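Long-range contact in FG41 Malonate Semialdehyde Decarboxylase (Coryneform bacterium, PDB 3MLC), which belongs to the tautomerase superfamily and is a small alpha/beta protein that assembles from three copies of its chain: residues I3-T8 / S64-H69. Residues are numbered along the deposited sequence; the frame is centred on the assembly and turned at random.
Sequences IRIDLT and SVVIIH
Arg-4 and His-69 face each other as an antiparallel hydrogen-bonded pair: Arg-4 N donates to His-69 O (3.0 Å, 173° at the hydrogen), and His-69 N returns a bond to Arg-4 O. Two residues on, Asp-6 and Ile-67 repeat the exchange, with Asp-6 N reaching Ile-67 O at 2.7 Å. Between them Ile-5 and Ile-68 form the non-hydrogen-bonded pair. The strand axes, 4.7 Å apart at closest approach and 170° from parallel, confirm regular pairing here. The apolar face is closely filled. CG2 of Ile-3 meets CG2 of Ile-68 at 3.9 Å, and CG2 of Ile-5 lies beside CG1 of Val-66 at the same distance, the two side chains pointing the same way. Both methyls of the latter pair stand anti to their own backbone N (Val-66 chi1 -178°), which brings them together diagonally across the strands. Helix 14-31 covers this face, touching Ile-3, Leu-7 and Ile-68. These are the two central strands of the mixed four-stranded sheet, which runs 39-45, 2-8, 66-73, 102-109, a beta-alpha-beta-based framework of the tautomerase superfamily. The opposite face, bearing Arg-4, Asp-6, Ile-67 and His-69, meets other subunits: Asp-6 OD2 forms a salt bridge with Arg-4 NH1 of the second subunit, while OD1 accepts a hydrogen bond from His-45, so both carboxylate oxygens are engaged. Toward Thr-8 the pairing opens. Val-65 O stands 3.9 Å from Thr-8 N, and a water fills in, accepting from Thr-8 N at 2.9 Å and donating to Val-65 O. Beyond it, Thr-8 OG1 rests 3.4 Å from Ser-64 CA, and the hydroxyls of Thr-8 and Ser-64 each hydrogen-bond to the carboxylate of Asp-10.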
loop_
_atom_site.group_PDB
_atom_site.type_symbol
_atom_site.label_atom_id
_atom_site.label_comp_id
_atom_site.label_asym_id
_atom_site.label_seq_id
_atom_site.Cartn_x
_atom_site.Cartn_y
_atom_site.Cartn_z
ATOM N N ILE A 3 -0.005 -9.017 3.129
ATOM C CA ILE A 3 -1.371 -8.848 2.662
ATOM C C ILE A 3 -2.035 -7.677 3.359
ATOM O O ILE A 3 -2.065 -7.605 4.587
ATOM C CB ILE A 3 -2.270 -10.143 2.854
ATOM C CG1 ILE A 3 -1.519 -11.432 2.496
ATOM C CG2 ILE A 3 -3.590 -10.039 2.091
ATOM C CD1 ILE A 3 -0.834 -11.415 1.130
ATOM N N ARG A 4 -2.580 -6.765 2.555
ATOM C CA ARG A 4 -3.388 -5.693 3.081
ATOM C C ARG A 4 -4.825 -5.983 2.723
ATOM O O ARG A 4 -5.191 -6.046 1.545
ATOM C CB ARG A 4 -2.929 -4.329 2.529
ATOM C CG ARG A 4 -1.588 -3.901 3.064
ATOM C CD ARG A 4 -1.004 -2.729 2.300
ATOM N NE ARG A 4 0.366 -2.458 2.739
ATOM C CZ ARG A 4 0.708 -1.580 3.693
ATOM N NH1 ARG A 4 -0.241 -0.875 4.303
ATOM N NH2 ARG A 4 2.005 -1.414 4.040
ATOM N N ILE A 5 -5.640 -6.200 3.745
ATOM C CA ILE A 5 -7.051 -6.466 3.530
ATOM C C ILE A 5 -7.793 -5.222 3.962
ATOM O O ILE A 5 -7.802 -4.870 5.144
ATOM C CB ILE A 5 -7.554 -7.697 4.350
ATOM C CG1 ILE A 5 -6.832 -8.977 3.898
ATOM C CG2 ILE A 5 -9.087 -7.837 4.239
ATOM C CD1 ILE A 5 -6.553 -9.982 5.011
ATOM N N ASP A 6 -8.428 -4.551 3.016
ATOM C CA ASP A 6 -9.216 -3.387 3.369
ATOM C C ASP A 6 -10.680 -3.683 3.160
ATOM O O ASP A 6 -11.094 -4.077 2.075
ATOM C CB ASP A 6 -8.780 -2.158 2.574
ATOM C CG ASP A 6 -7.472 -1.588 3.063
ATOM O OD1 ASP A 6 -7.480 -0.518 3.719
ATOM O OD2 ASP A 6 -6.428 -2.191 2.765
ATOM N N LEU A 7 -11.463 -3.513 4.220
ATOM C CA LEU A 7 -12.870 -3.870 4.207
ATOM C C LEU A 7 -13.707 -2.813 4.928
ATOM O O LEU A 7 -13.184 -1.798 5.396
ATOM C CB LEU A 7 -13.095 -5.294 4.771
ATOM C CG LEU A 7 -12.639 -5.729 6.170
ATOM C CD1 LEU A 7 -13.074 -7.148 6.405
ATOM C CD2 LEU A 7 -11.147 -5.655 6.330
ATOM N N THR A 8 -15.015 -3.033 4.985
ATOM C CA THR A 8 -15.922 -2.047 5.574
ATOM C C THR A 8 -16.266 -2.423 7.022
ATOM O O THR A 8 -16.123 -3.583 7.407
ATOM C CB THR A 8 -17.177 -1.830 4.702
ATOM O OG1 THR A 8 -17.895 -3.052 4.605
ATOM C CG2 THR A 8 -16.809 -1.358 3.292
ATOM N N SER A 64 -20.475 -3.743 1.133
ATOM C CA SER A 64 -19.542 -4.466 1.996
ATOM C C SER A 64 -18.400 -5.107 1.197
ATOM O O SER A 64 -18.218 -6.323 1.218
ATOM C CB SER A 64 -20.286 -5.546 2.789
ATOM O OG SER A 64 -21.293 -4.977 3.603
ATOM N N VAL A 65 -17.640 -4.277 0.490
ATOM C CA VAL A 65 -16.562 -4.747 -0.381
ATOM C C VAL A 65 -15.283 -5.083 0.406
ATOM O O VAL A 65 -14.931 -4.378 1.351
ATOM C CB VAL A 65 -16.260 -3.716 -1.481
ATOM C CG1 VAL A 65 -17.405 -3.680 -2.490
ATOM C CG2 VAL A 65 -16.092 -2.341 -0.876
ATOM N N VAL A 66 -14.617 -6.171 0.012
ATOM C CA VAL A 66 -13.352 -6.582 0.602
ATOM C C VAL A 66 -12.280 -6.444 -0.474
ATOM O O VAL A 66 -12.349 -7.102 -1.492
ATOM C CB VAL A 66 -13.395 -8.051 1.106
ATOM C CG1 VAL A 66 -12.071 -8.462 1.785
ATOM C CG2 VAL A 66 -14.564 -8.248 2.042
ATOM N N ILE A 67 -11.295 -5.580 -0.230
ATOM C CA ILE A 67 -10.184 -5.396 -1.148
ATOM C C ILE A 67 -8.955 -6.045 -0.551
ATOM O O ILE A 67 -8.595 -5.771 0.595
ATOM C CB ILE A 67 -9.914 -3.883 -1.491
ATOM C CG1 ILE A 67 -11.174 -3.236 -2.086
ATOM C CG2 ILE A 67 -8.721 -3.746 -2.443
ATOM C CD1 ILE A 67 -10.948 -1.858 -2.661
ATOM N N ILE A 68 -8.304 -6.888 -1.352
ATOM C CA ILE A 68 -7.198 -7.717 -0.908
ATOM C C ILE A 68 -6.011 -7.434 -1.819
ATOM O O ILE A 68 -6.080 -7.657 -3.003
ATOM C CB ILE A 68 -7.585 -9.232 -0.937
ATOM C CG1 ILE A 68 -8.710 -9.528 0.054
ATOM C CG2 ILE A 68 -6.375 -10.130 -0.675
ATOM C CD1 ILE A 68 -9.597 -10.718 -0.328
ATOM N N HIS A 69 -4.927 -6.920 -1.260
ATOM C CA HIS A 69 -3.783 -6.503 -2.065
ATOM C C HIS A 69 -2.617 -7.320 -1.573
ATOM O O HIS A 69 -2.212 -7.185 -0.431
ATOM C CB HIS A 69 -3.523 -5.017 -1.826
ATOM C CG HIS A 69 -2.608 -4.362 -2.812
ATOM N ND1 HIS A 69 -1.792 -5.058 -3.690
ATOM C CD2 HIS A 69 -2.332 -3.051 -3.005
ATOM C CE1 HIS A 69 -1.084 -4.199 -4.399
ATOM N NE2 HIS A 69 -1.394 -2.977 -4.004
HETATM O O HOH W 1 -16.610 -5.188 3.969
#